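Local coordinates for protein 2,3-dihydroxybenzoate-AMP ligase (Bacillus subtilis, PDB 1MDF) that belongs to the AMP-binding enzymes of the ANL superfamily, whose chains join a large N-terminal part to a smaller C-terminal domain, at residues G379-R384 / D413-T418; E362-D367 / D406-T411; Y126-A131 / K152-A157; D136-A141 / E159-L164. All blocks are in the same frame, centred on the assembly; numbering follows the deposited sequence.

Contact 1: G379-R384 / D413-T418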
loop_
_atom_site.group_PDB
_atom_site.type_symbol
_atom_site.label_atom_id
_atom_site.label_comp_id
_atom_site.label_asym_id
_atom_site.label_seq_id
_atom_site.Cartn_x
_atom_site.Cartn_y
_atom_site.Cartn_z
ATOM N N GLY A 379 -17.439 -14.433 -4.931
ATOM C CA GLY A 379 -18.208 -13.799 -3.875
ATOM C C GLY A 379 -17.435 -12.758 -3.083
ATOM O O GLY A 379 -16.277 -12.467 -3.378
ATOM N N HIS A 380 -18.091 -12.201 -2.072
ATOM C CA HIS A 380 -17.504 -11.187 -1.205
ATOM C C HIS A 380 -16.524 -11.800 -0.206
ATOM O O HIS A 380 -16.853 -12.778 0.469
ATOM C CB HIS A 380 -18.616 -10.468 -0.454
ATOM C CG HIS A 380 -19.644 -9.859 -1.351
ATOM N ND1 HIS A 380 -19.400 -8.731 -2.103
ATOM C CD2 HIS A 380 -20.922 -10.219 -1.615
ATOM C CE1 HIS A 380 -20.485 -8.418 -2.789
ATOM N NE2 HIS A 380 -21.423 -9.304 -2.512
ATOM N N LEU A 381 -15.330 -11.208 -0.110
ATOM C CA LEU A 381 -14.274 -11.694 0.787
ATOM C C LEU A 381 -14.299 -11.125 2.196
ATOM O O LEU A 381 -14.462 -9.922 2.396
ATOM C CB LEU A 381 -12.893 -11.410 0.192
ATOM C CG LEU A 381 -11.697 -11.865 1.042
ATOM C CD1 LEU A 381 -11.658 -13.394 1.083
ATOM C CD2 LEU A 381 -10.397 -11.316 0.469
ATOM N N LEU A 382 -14.149 -12.011 3.170
ATOM C CA LEU A 382 -14.095 -11.632 4.575
ATOM C C LEU A 382 -12.908 -12.403 5.133
ATOM O O LEU A 382 -12.685 -13.548 4.761
ATOM C CB LEU A 382 -15.383 -12.015 5.325
ATOM C CG LEU A 382 -16.691 -11.323 4.926
ATOM C CD1 LEU A 382 -17.202 -11.935 3.648
ATOM C CD2 LEU A 382 -17.731 -11.498 5.997
ATOM N N THR A 383 -12.138 -11.776 6.012
ATOM C CA THR A 383 -10.973 -12.432 6.581
ATOM C C THR A 383 -10.856 -12.116 8.059
ATOM O O THR A 383 -11.437 -11.144 8.540
ATOM C CB THR A 383 -9.697 -11.962 5.877
ATOM O OG1 THR A 383 -8.567 -12.681 6.384
ATOM C CG2 THR A 383 -9.497 -10.478 6.107
ATOM N N ARG A 384 -10.100 -12.944 8.773
ATOM C CA ARG A 384 -9.892 -12.766 10.207
ATOM C C ARG A 384 -8.519 -13.326 10.570
ATOM O O ARG A 384 -8.145 -14.401 10.101
ATOM C CB ARG A 384 -10.988 -13.507 10.981
ATOM C CG ARG A 384 -11.105 -13.123 12.447
ATOM C CD ARG A 384 -12.310 -13.797 13.092
ATOM N NE ARG A 384 -12.174 -15.251 13.117
ATOM C CZ ARG A 384 -13.110 -16.086 13.554
ATOM N NH1 ARG A 384 -14.265 -15.624 14.007
ATOM N NH2 ARG A 384 -12.886 -17.388 13.534
ATOM N N ASP A 413 -13.517 -6.734 -1.466
ATOM C CA ASP A 413 -13.072 -7.276 -2.740
ATOM C C ASP A 413 -14.017 -8.413 -3.099
ATOM O O ASP A 413 -14.724 -8.940 -2.241
ATOM C CB ASP A 413 -11.655 -7.840 -2.651
ATOM C CG ASP A 413 -10.651 -6.834 -2.133
ATOM O OD1 ASP A 413 -10.307 -6.905 -0.937
ATOM O OD2 ASP A 413 -10.207 -5.971 -2.917
ATOM N N ILE A 414 -14.039 -8.768 -4.375
ATOM C CA ILE A 414 -14.853 -9.864 -4.864
ATOM C C ILE A 414 -13.830 -10.847 -5.390
ATOM O O ILE A 414 -13.024 -10.513 -6.257
ATOM C CB ILE A 414 -15.802 -9.398 -5.983
ATOM C CG1 ILE A 414 -16.999 -8.683 -5.348
ATOM C CG2 ILE A 414 -16.247 -10.574 -6.838
ATOM C CD1 ILE A 414 -17.853 -7.945 -6.322
ATOM N N VAL A 415 -13.844 -12.053 -4.843
ATOM C CA VAL A 415 -12.880 -13.060 -5.238
ATOM C C VAL A 415 -13.492 -14.448 -5.261
ATOM O O VAL A 415 -14.674 -14.638 -4.958
ATOM C CB VAL A 415 -11.684 -13.094 -4.246
ATOM C CG1 VAL A 415 -11.254 -11.675 -3.888
ATOM C CG2 VAL A 415 -12.071 -13.858 -2.981
ATOM N N ARG A 416 -12.656 -15.412 -5.627
ATOM C CA ARG A 416 -13.035 -16.808 -5.676
ATOM C C ARG A 416 -11.799 -17.530 -5.179
ATOM O O ARG A 416 -10.690 -17.278 -5.657
ATOM C CB ARG A 416 -13.364 -17.262 -7.108
ATOM C CG ARG A 416 -12.160 -17.505 -8.022
ATOM C CD ARG A 416 -12.550 -18.386 -9.197
ATOM N NE ARG A 416 -11.408 -19.016 -9.871
ATOM C CZ ARG A 416 -10.646 -18.422 -10.784
ATOM N NH1 ARG A 416 -10.896 -17.169 -11.140
ATOM N NH2 ARG A 416 -9.649 -19.085 -11.357
ATOM N N LEU A 417 -11.978 -18.405 -4.200
ATOM C CA LEU A 417 -10.849 -19.140 -3.679
ATOM C C LEU A 417 -10.537 -20.243 -4.654
ATOM O O LEU A 417 -11.435 -20.824 -5.258
ATOM C CB LEU A 417 -11.169 -19.726 -2.304
ATOM C CG LEU A 417 -11.353 -18.679 -1.208
ATOM C CD1 LEU A 417 -11.729 -19.354 0.093
ATOM C CD2 LEU A 417 -10.067 -17.884 -1.044
ATOM N N THR A 418 -9.256 -20.507 -4.843
ATOM C CA THR A 418 -8.864 -21.571 -5.735
ATOM C C THR A 418 -8.971 -22.793 -4.834
ATOM O O THR A 418 -8.793 -22.686 -3.617
ATOM C CB THR A 418 -7.432 -21.383 -6.220
ATOM O OG1 THR A 418 -7.223 -22.182 -7.389
ATOM C CG2 THR A 418 -6.455 -21.779 -5.131
HETATM O O HOH W 1 -17.052 -7.119 -0.751
#
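Gly379 and Val415 face each other as an antiparallel hydrogen-bonded pair: Gly379 N donates to Val415 O at 2.8 Å, and Val415 N to Gly379 O at 2.9 Å. Gly379 O receives a CA-H...O contact from Ile414 CA, 3.3 Å away. Gly379 is fully extended, phi and psi both near 180°, easy without a side chain. The next pair, His380 with Ile414, is non-hydrogen-bonded, and its side chains run alongside each other, His380 ND1 4.0 Å from Ile414 CG1. Beyond it, Leu381 N reaches Asp413 O in a nearly straight bond (3.2 Å, 168°). The segments cross at 94°, so pairing is confined to this corner. On the Val415 side the branched aliphatics meet obliquely: Val415 CG2, set between its own N and carbonyl carbon, lies 4.1 Å from Leu381 CB. Histidine suits the partly exposed flank, where a water spans ND1 and, weakly, Asp413 O, while NE2 bonds Asp368. The carboxylate of Asp413 goes to Arg428 and Thr411. The pairing joins the two central strands of a four-stranded antiparallel sheet: Ile414 bonds through its backbone to Glu426 of strand 423-428, Val415 packs on Ile423, and Leu381 rests on Phe330 of strand 325-332.

Contact 2: E362-D367 / D406-T411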
loop_
_atom_site.group_PDB
_atom_site.type_symbol
_atom_site.label_atom_id
_atom_site.label_comp_id
_atom_site.label_asym_id
_atom_site.label_seq_id
_atom_site.Cartn_x
_atom_site.Cartn_y
_atom_site.Cartn_z
ATOM N N GLU A 362 -7.830 -16.402 8.242
ATOM C CA GLU A 362 -9.075 -17.077 7.895
ATOM C C GLU A 362 -9.791 -16.378 6.744
ATOM O O GLU A 362 -9.602 -15.189 6.529
ATOM C CB GLU A 362 -9.985 -17.138 9.115
ATOM C CG GLU A 362 -9.529 -18.136 10.139
ATOM C CD GLU A 362 -10.415 -18.149 11.362
ATOM O OE1 GLU A 362 -10.172 -17.336 12.281
ATOM O OE2 GLU A 362 -11.365 -18.963 11.389
ATOM N N SER A 363 -10.613 -17.114 6.006
ATOM C CA SER A 363 -11.339 -16.524 4.881
ATOM C C SER A 363 -12.751 -17.080 4.686
ATOM O O SER A 363 -12.995 -18.278 4.849
ATOM C CB SER A 363 -10.544 -16.711 3.592
ATOM O OG SER A 363 -9.256 -16.157 3.738
ATOM N N ARG A 364 -13.674 -16.197 4.323
ATOM C CA ARG A 364 -15.057 -16.585 4.101
ATOM C C ARG A 364 -15.638 -15.920 2.853
ATOM O O ARG A 364 -16.100 -14.786 2.916
ATOM C CB ARG A 364 -15.908 -16.206 5.323
ATOM C CG ARG A 364 -15.487 -16.877 6.622
ATOM C CD ARG A 364 -15.629 -18.391 6.527
ATOM N NE ARG A 364 -15.082 -19.085 7.692
ATOM C CZ ARG A 364 -15.578 -18.994 8.922
ATOM N NH1 ARG A 364 -16.643 -18.234 9.158
ATOM N NH2 ARG A 364 -15.007 -19.660 9.918
ATOM N N VAL A 365 -15.614 -16.610 1.721
ATOM C CA VAL A 365 -16.187 -16.046 0.506
ATOM C C VAL A 365 -17.702 -16.194 0.623
ATOM O O VAL A 365 -18.211 -17.307 0.693
ATOM C CB VAL A 365 -15.711 -16.802 -0.736
ATOM C CG1 VAL A 365 -16.105 -16.040 -1.994
ATOM C CG2 VAL A 365 -14.217 -17.004 -0.667
ATOM N N TRP A 366 -18.424 -15.080 0.656
ATOM C CA TRP A 366 -19.879 -15.130 0.786
ATOM C C TRP A 366 -20.615 -14.497 -0.386
ATOM O O TRP A 366 -20.004 -13.890 -1.266
ATOM C CB TRP A 366 -20.329 -14.426 2.070
ATOM C CG TRP A 366 -19.914 -15.102 3.338
ATOM C CD1 TRP A 366 -19.268 -16.305 3.463
ATOM C CD2 TRP A 366 -20.138 -14.627 4.671
ATOM N NE1 TRP A 366 -19.081 -16.605 4.794
ATOM C CE2 TRP A 366 -19.604 -15.593 5.556
ATOM C CE3 TRP A 366 -20.737 -13.478 5.204
ATOM C CZ2 TRP A 366 -19.653 -15.445 6.945
ATOM C CZ3 TRP A 366 -20.785 -13.332 6.588
ATOM C CH2 TRP A 366 -20.245 -14.312 7.439
ATOM N N ASP A 367 -21.935 -14.656 -0.394
ATOM C CA ASP A 367 -22.760 -14.060 -1.435
ATOM C C ASP A 367 -23.467 -12.848 -0.840
ATOM O O ASP A 367 -23.189 -12.458 0.293
ATOM C CB ASP A 367 -23.773 -15.070 -1.994
ATOM C CG ASP A 367 -24.515 -15.831 -0.911
ATOM O OD1 ASP A 367 -25.034 -15.186 0.027
ATOM O OD2 ASP A 367 -24.589 -17.078 -1.011
ATOM N N ASP A 406 -18.740 -12.147 14.346
ATOM C CA ASP A 406 -17.694 -13.128 14.589
ATOM C C ASP A 406 -16.300 -12.511 14.415
ATOM O O ASP A 406 -15.287 -13.211 14.497
ATOM C CB ASP A 406 -17.882 -14.297 13.623
ATOM C CG ASP A 406 -18.580 -13.873 12.336
ATOM O OD1 ASP A 406 -19.784 -13.538 12.392
ATOM O OD2 ASP A 406 -17.934 -13.863 11.267
ATOM N N GLY A 407 -16.255 -11.203 14.169
ATOM C CA GLY A 407 -14.981 -10.519 13.994
ATOM C C GLY A 407 -14.347 -10.629 12.613
ATOM O O GLY A 407 -13.133 -10.478 12.472
ATOM N N PHE A 408 -15.157 -10.892 11.592
ATOM C CA PHE A 408 -14.651 -11.005 10.229
ATOM C C PHE A 408 -14.727 -9.676 9.475
ATOM O O PHE A 408 -15.808 -9.115 9.286
ATOM C CB PHE A 408 -15.427 -12.077 9.454
ATOM C CG PHE A 408 -14.832 -13.449 9.552
ATOM C CD1 PHE A 408 -15.227 -14.329 10.548
ATOM C CD2 PHE A 408 -13.847 -13.852 8.659
ATOM C CE1 PHE A 408 -14.648 -15.594 10.655
ATOM C CE2 PHE A 408 -13.264 -15.108 8.757
ATOM C CZ PHE A 408 -13.666 -15.981 9.762
ATOM N N TYR A 409 -13.576 -9.178 9.043
ATOM C CA TYR A 409 -13.520 -7.920 8.309
ATOM C C TYR A 409 -14.041 -8.074 6.880
ATOM O O TYR A 409 -13.787 -9.087 6.228
ATOM C CB TYR A 409 -12.078 -7.410 8.278
ATOM C CG TYR A 409 -11.845 -6.281 7.299
ATOM C CD1 TYR A 409 -12.551 -5.091 7.408
ATOM C CD2 TYR A 409 -10.918 -6.411 6.259
ATOM C CE1 TYR A 409 -12.348 -4.052 6.513
ATOM C CE2 TYR A 409 -10.708 -5.374 5.352
ATOM C CZ TYR A 409 -11.431 -4.195 5.489
ATOM O OH TYR A 409 -11.249 -3.154 4.614
ATOM N N ARG A 410 -14.764 -7.072 6.391
ATOM C CA ARG A 410 -15.298 -7.116 5.028
ATOM C C ARG A 410 -14.344 -6.376 4.098
ATOM O O ARG A 410 -14.484 -5.167 3.890
ATOM C CB ARG A 410 -16.687 -6.471 4.963
ATOM C CG ARG A 410 -17.793 -7.265 5.663
ATOM C CD ARG A 410 -19.173 -6.728 5.296
ATOM N NE ARG A 410 -20.191 -7.774 5.342
ATOM C CZ ARG A 410 -20.983 -8.008 6.382
ATOM N NH1 ARG A 410 -20.882 -7.259 7.473
ATOM N NH2 ARG A 410 -21.863 -8.999 6.332
ATOM N N THR A 411 -13.389 -7.114 3.532
ATOM C CA THR A 411 -12.373 -6.546 2.651
ATOM C C THR A 411 -12.892 -5.682 1.516
ATOM O O THR A 411 -12.192 -4.784 1.058
ATOM C CB THR A 411 -11.478 -7.644 2.044
ATOM O OG1 THR A 411 -12.023 -8.079 0.795
ATOM C CG2 THR A 411 -11.378 -8.826 2.995
#
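Arg364 lays its CG methylene over one face of the Phe408 ring, and this is the tightly packed part of the contact. The CG of Arg364 stands 3.9 Å from the centroid of the Phe408 ring, 26° off the normal, in a CH-pi contact. The chain then bends (chi2 -62°), which carries the guanidinium past the edge of the ring, so that the corner atom Phe408 CZ lies 3.6 Å above the middle of the guanidinium plane, the planes inclined by 35°. Glu362 adds its aliphatic part, CB lying 3.9 Å from Phe408 CE2. An aromatic suits this place because it offers a broad apolar surface to the methylenes of both charged chains; Leu382 and Arg384 of strand 378-384 touch it too. The other end is looser: Trp366 and Arg410 are both partly exposed and approach only to 4.5 Å, between Trp366 CZ3 and Arg410 NH2, the nitrogen near the plane of the indole at its edge. No hydrogen bond joins the segments, since strand 378-384 runs between strands 362-363 and 409-417. Within its own segment Arg364 NH2 is 4.0 Å from Glu362 OE2, a long pairing with the oxygen well out of the guanidinium plane. The chemistry implies a meeting by apolar packing, to which charge probably adds a weaker attraction, while Glu362 and Arg410 have their stronger partners in Arg384 and Asp370.

Contact 3: Y126-A131 / K152-A157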
loop_
_atom_site.group_PDB
_atom_site.type_symbol
_atom_site.label_atom_id
_atom_site.label_comp_id
_atom_site.label_asym_id
_atom_site.label_seq_id
_atom_site.Cartn_x
_atom_site.Cartn_y
_atom_site.Cartn_z
ATOM N N TYR A 126 2.799 17.800 13.003
ATOM C CA TYR A 126 2.717 17.552 11.563
ATOM C C TYR A 126 4.156 17.557 11.044
ATOM O O TYR A 126 4.848 18.570 11.140
ATOM C CB TYR A 126 1.913 18.677 10.916
ATOM C CG TYR A 126 1.682 18.579 9.421
ATOM C CD1 TYR A 126 1.339 19.717 8.683
ATOM C CD2 TYR A 126 1.778 17.363 8.745
ATOM C CE1 TYR A 126 1.099 19.652 7.317
ATOM C CE2 TYR A 126 1.534 17.285 7.368
ATOM C CZ TYR A 126 1.195 18.437 6.662
ATOM O OH TYR A 126 0.950 18.378 5.307
ATOM N N ILE A 127 4.606 16.421 10.516
ATOM C CA ILE A 127 5.972 16.293 10.001
ATOM C C ILE A 127 6.015 16.177 8.474
ATOM O O ILE A 127 5.431 15.262 7.890
ATOM C CB ILE A 127 6.652 15.079 10.639
ATOM C CG1 ILE A 127 6.733 15.293 12.152
ATOM C CG2 ILE A 127 8.026 14.866 10.037
ATOM C CD1 ILE A 127 7.058 14.061 12.925
ATOM N N ILE A 128 6.713 17.113 7.835
ATOM C CA ILE A 128 6.820 17.154 6.374
ATOM C C ILE A 128 8.215 17.521 5.866
ATOM O O ILE A 128 9.146 17.755 6.641
ATOM C CB ILE A 128 5.866 18.212 5.786
ATOM C CG1 ILE A 128 6.222 19.591 6.352
ATOM C CG2 ILE A 128 4.448 17.859 6.098
ATOM C CD1 ILE A 128 5.408 20.722 5.771
ATOM N N PRO A 129 8.374 17.554 4.533
ATOM C CA PRO A 129 9.658 17.913 3.928
ATOM C C PRO A 129 9.488 19.368 3.490
ATOM O O PRO A 129 8.360 19.868 3.438
ATOM C CB PRO A 129 9.737 16.979 2.733
ATOM C CG PRO A 129 8.313 16.986 2.255
ATOM C CD PRO A 129 7.513 16.866 3.548
ATOM N N ASP A 130 10.575 20.062 3.183
ATOM C CA ASP A 130 10.402 21.427 2.738
ATOM C C ASP A 130 9.697 21.348 1.384
ATOM O O ASP A 130 8.663 21.987 1.168
ATOM C CB ASP A 130 11.749 22.141 2.618
ATOM C CG ASP A 130 12.838 21.247 2.082
ATOM O OD1 ASP A 130 12.544 20.437 1.183
ATOM O OD2 ASP A 130 13.993 21.360 2.551
ATOM N N ALA A 131 10.244 20.523 0.496
ATOM C CA ALA A 131 9.692 20.343 -0.844
ATOM C C ALA A 131 10.031 18.979 -1.441
ATOM O O ALA A 131 11.075 18.399 -1.167
ATOM C CB ALA A 131 10.201 21.445 -1.766
ATOM N N LYS A 152 -0.146 23.246 16.485
ATOM C CA LYS A 152 1.011 24.102 16.761
ATOM C C LYS A 152 2.445 23.596 16.529
ATOM O O LYS A 152 3.392 24.395 16.616
ATOM C CB LYS A 152 0.924 24.647 18.196
ATOM C CG LYS A 152 -0.034 25.820 18.371
ATOM C CD LYS A 152 0.408 26.732 19.522
ATOM C CE LYS A 152 -0.402 28.031 19.554
ATOM N NZ LYS A 152 -0.268 28.832 18.291
ATOM N N ASN A 153 2.629 22.308 16.239
ATOM C CA ASN A 153 3.986 21.806 16.022
ATOM C C ASN A 153 4.267 21.241 14.633
ATOM O O ASN A 153 4.243 20.027 14.442
ATOM C CB ASN A 153 4.349 20.736 17.055
ATOM C CG ASN A 153 4.333 21.255 18.478
ATOM O OD1 ASN A 153 4.887 22.307 18.781
ATOM N ND2 ASN A 153 3.705 20.502 19.367
ATOM N N ILE A 154 4.542 22.122 13.677
ATOM C CA ILE A 154 4.876 21.731 12.306
ATOM C C ILE A 154 6.400 21.551 12.222
ATOM O O ILE A 154 7.147 22.525 12.276
ATOM C CB ILE A 154 4.487 22.829 11.294
ATOM C CG1 ILE A 154 2.987 23.116 11.359
ATOM C CG2 ILE A 154 4.920 22.425 9.903
ATOM C CD1 ILE A 154 2.117 21.958 10.987
ATOM N N ILE A 155 6.851 20.307 12.085
ATOM C CA ILE A 155 8.273 19.983 11.997
ATOM C C ILE A 155 8.665 19.797 10.522
ATOM O O ILE A 155 7.925 19.176 9.760
ATOM C CB ILE A 155 8.550 18.697 12.800
ATOM C CG1 ILE A 155 8.257 18.967 14.274
ATOM C CG2 ILE A 155 9.969 18.229 12.598
ATOM C CD1 ILE A 155 8.278 17.738 15.156
ATOM N N VAL A 156 9.819 20.315 10.114
ATOM C CA VAL A 156 10.216 20.203 8.715
ATOM C C VAL A 156 11.608 19.643 8.416
ATOM O O VAL A 156 12.631 20.247 8.765
ATOM C CB VAL A 156 10.091 21.582 8.003
ATOM C CG1 VAL A 156 10.567 21.484 6.553
ATOM C CG2 VAL A 156 8.654 22.055 8.059
ATOM N N ALA A 157 11.634 18.488 7.753
ATOM C CA ALA A 157 12.892 17.858 7.356
ATOM C C ALA A 157 13.389 18.640 6.135
ATOM O O ALA A 157 12.995 18.376 5.006
ATOM C CB ALA A 157 12.660 16.398 7.002
#
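Tyr126 O takes the N-H of Ile155 at 2.8 Å and, beside it, a CA-H...O contact from Ile154. It belongs to a regular parallel pairing between strands 125-132 and 154-157, which helix 137-146 connects as a beta-alpha-beta unit. Tyr126 N to Asn153 O (3.0 Å) precedes it; Ile128 N to Ile155 O (3.1 Å, 170°) and Ala157 N to Ile128 O (2.8 Å) follow. Pro129, with no N-H to give, takes a position whose nitrogen faces away from strand 154-157, so no bond of this pairing is lost. Beta-branched residues suit the extended backbone and fill both faces. On one, Ile127 CG1 lies 3.9 Å from Ile155 CB, the chains side by side against Phe67 of helix 53-70. On the other, under helix 137-146, Ile128 holds CG1 between its N and carbonyl carbon (chi1 60°), reaching Val156 CG2 at 3.9 Å. Tyr126, its phenol bonded to Gln81, points the same way as Ile154, whose CD1 comes to the ring edge, near its plane, and is only 3.3 Å from Tyr126 CB. At the far end Asp130 N makes a weak bond to Ala157 O, while Val156 CG1 packs 3.7 Å from that Asp130 nitrogen.

Contact 4: D136-A141 / E159-L164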
loop_
_atom_site.group_PDB
_atom_site.type_symbol
_atom_site.label_atom_id
_atom_site.label_comp_id
_atom_site.label_asym_id
_atom_site.label_seq_id
_atom_site.Cartn_x
_atom_site.Cartn_y
_atom_site.Cartn_z
ATOM N N ASP A 136 5.734 22.391 -2.740
ATOM C CA ASP A 136 6.189 22.977 -1.482
ATOM C C ASP A 136 5.226 22.598 -0.373
ATOM O O ASP A 136 4.103 23.089 -0.332
ATOM C CB ASP A 136 6.259 24.497 -1.576
ATOM C CG ASP A 136 7.108 25.096 -0.482
ATOM O OD1 ASP A 136 7.123 24.536 0.630
ATOM O OD2 ASP A 136 7.761 26.131 -0.730
ATOM N N TYR A 137 5.672 21.734 0.530
ATOM C CA TYR A 137 4.825 21.278 1.621
ATOM C C TYR A 137 4.621 22.263 2.774
ATOM O O TYR A 137 3.633 22.159 3.502
ATOM C CB TYR A 137 5.331 19.925 2.144
ATOM C CG TYR A 137 5.131 18.814 1.135
ATOM C CD1 TYR A 137 6.043 18.606 0.096
ATOM C CD2 TYR A 137 3.998 18.005 1.186
ATOM C CE1 TYR A 137 5.829 17.623 -0.863
ATOM C CE2 TYR A 137 3.772 17.022 0.230
ATOM C CZ TYR A 137 4.688 16.836 -0.789
ATOM O OH TYR A 137 4.453 15.862 -1.734
ATOM N N ARG A 138 5.540 23.209 2.947
ATOM C CA ARG A 138 5.378 24.190 4.006
ATOM C C ARG A 138 4.226 25.126 3.660
ATOM O O ARG A 138 3.535 25.620 4.549
ATOM C CB ARG A 138 6.647 25.016 4.205
ATOM C CG ARG A 138 7.918 24.205 4.339
ATOM C CD ARG A 138 8.682 24.318 3.062
ATOM N NE ARG A 138 9.833 25.202 3.181
ATOM C CZ ARG A 138 10.449 25.749 2.142
ATOM N NH1 ARG A 138 10.014 25.515 0.914
ATOM N NH2 ARG A 138 11.513 26.514 2.330
ATOM N N SER A 139 4.022 25.382 2.371
ATOM C CA SER A 139 2.922 26.247 1.963
ATOM C C SER A 139 1.617 25.480 2.192
ATOM O O SER A 139 0.573 26.072 2.471
ATOM C CB SER A 139 3.064 26.672 0.493
ATOM O OG SER A 139 2.787 25.603 -0.392
ATOM N N LEU A 140 1.685 24.156 2.072
ATOM C CA LEU A 140 0.525 23.306 2.319
ATOM C C LEU A 140 0.255 23.346 3.822
ATOM O O LEU A 140 -0.898 23.345 4.261
ATOM C CB LEU A 140 0.816 21.863 1.890
ATOM C CG LEU A 140 -0.030 20.723 2.481
ATOM C CD1 LEU A 140 -1.515 20.959 2.220
ATOM C CD2 LEU A 140 0.420 19.407 1.868
ATOM N N ALA A 141 1.338 23.381 4.600
ATOM C CA ALA A 141 1.250 23.426 6.053
ATOM C C ALA A 141 0.604 24.737 6.504
ATOM O O ALA A 141 -0.156 24.762 7.469
ATOM C CB ALA A 141 2.634 23.287 6.657
ATOM N N GLU A 159 14.559 22.842 4.851
ATOM C CA GLU A 159 14.549 24.269 5.178
ATOM C C GLU A 159 13.225 24.669 5.840
ATOM O O GLU A 159 12.262 25.046 5.170
ATOM C CB GLU A 159 14.796 25.085 3.913
ATOM C CG GLU A 159 15.988 26.004 4.053
ATOM C CD GLU A 159 17.217 25.284 4.592
ATOM O OE1 GLU A 159 17.817 24.490 3.834
ATOM O OE2 GLU A 159 17.574 25.507 5.776
ATOM N N ALA A 160 13.205 24.582 7.167
ATOM C CA ALA A 160 12.027 24.869 7.973
ATOM C C ALA A 160 11.366 26.227 7.785
ATOM O O ALA A 160 10.168 26.371 8.027
ATOM C CB ALA A 160 12.369 24.679 9.438
ATOM N N GLU A 161 12.134 27.219 7.349
ATOM C CA GLU A 161 11.602 28.570 7.189
ATOM C C GLU A 161 11.087 29.014 8.557
ATOM O O GLU A 161 11.864 29.108 9.501
ATOM C CB GLU A 161 10.484 28.612 6.133
ATOM C CG GLU A 161 10.996 28.462 4.703
ATOM C CD GLU A 161 9.926 28.682 3.633
ATOM O OE1 GLU A 161 8.817 28.117 3.760
ATOM O OE2 GLU A 161 10.204 29.411 2.648
ATOM N N GLU A 162 9.789 29.261 8.686
ATOM C CA GLU A 162 9.254 29.700 9.970
ATOM C C GLU A 162 8.888 28.534 10.880
ATOM O O GLU A 162 8.449 28.741 12.011
ATOM C CB GLU A 162 8.005 30.548 9.764
ATOM C CG GLU A 162 6.818 29.728 9.317
ATOM C CD GLU A 162 6.288 30.162 7.974
ATOM O OE1 GLU A 162 7.084 30.243 7.017
ATOM O OE2 GLU A 162 5.070 30.422 7.879
ATOM N N PHE A 163 9.063 27.310 10.395
ATOM C CA PHE A 163 8.697 26.160 11.199
ATOM C C PHE A 163 9.819 25.556 12.024
ATOM O O PHE A 163 10.916 26.103 12.105
ATOM C CB PHE A 163 8.049 25.098 10.314
ATOM C CG PHE A 163 6.787 25.559 9.676
ATOM C CD1 PHE A 163 6.703 25.715 8.301
ATOM C CD2 PHE A 163 5.691 25.905 10.461
ATOM C CE1 PHE A 163 5.547 26.216 7.717
ATOM C CE2 PHE A 163 4.531 26.404 9.888
ATOM C CZ PHE A 163 4.459 26.562 8.511
ATOM N N LEU A 164 9.511 24.428 12.655
ATOM C CA LEU A 164 10.465 23.725 13.499
ATOM C C LEU A 164 11.315 22.745 12.702
ATOM O O LEU A 164 10.815 21.721 12.253
ATOM C CB LEU A 164 9.731 22.951 14.598
ATOM C CG LEU A 164 8.889 23.671 15.654
ATOM C CD1 LEU A 164 8.112 22.640 16.459
ATOM C CD2 LEU A 164 9.779 24.492 16.575
HETATM O O HOH W 2 7.292 27.780 1.764
#
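Arg138 stretches from the first turn of helix 137-146 to the loop 159-164, where NE and NH2 both address the carbonyl oxygen of Glu159. Neither bond is strong: NE is 3.1 Å from Glu159 O, and NH2 is still farther, with angles near 130°. The third nitrogen turns back to its own segment, NH1 standing 2.9 Å from Asp136 OD2 in a salt bridge. Glu161 comes over one face of the guanidinium, the planes 29° apart. Its OE1 lies 3.1 Å from Arg138 NE, but well above the plane, so charge alone joins them. The same oxygen is bridged by Arg142. A water between the two carboxylates donates to Asp136 OD2 at 3.0 Å; its very short approach to Glu161 OE1 is doubtful. Aspartate suits position 136 as the N-cap: its side chain appears to accept from Arg138 N, though the place of OD1 is uncertain, while Ser139 OG donates to Asp136 O at 2.8 Å. Across the loop, a type II' turn is closed by Phe163 N to Ala160 O. Alongside the charged groups Phe163 supplies the apolar part, its CE1 3.9 Å from Arg138 CB and its CZ 4.2 Å from Ala141 CB. The chemistry implies a surface link of modest attractions over a small apolar patch; opposite charges would partly offset each other, and the two arginines would probably favour the charged form of Glu161.

How the contacts relate
Along the chain the contacts form two interlocked pairs in series. Contacts 3 and 4 come first, their segments alternating, with centres 6 Å apart; Val156 N meets Leu164 O and Asp130 OD2 meets Glu159 N, and the helix of the beta-alpha-beta unit is also met by the loop that follows its second strand. Contacts 1 and 2 follow, also alternating, centres 7 Å apart, with strand 409-417 common to both; Arg384 NH1 to Asp406 O and His380 N to Trp366 O tie them. About 40 Å separates the centres of contacts 1 and 3, on opposite sides of the chain's centre, so the pairs belong to separate regions, one in and beside the six-stranded mixed sheet, the other in the four-stranded antiparallel sheet.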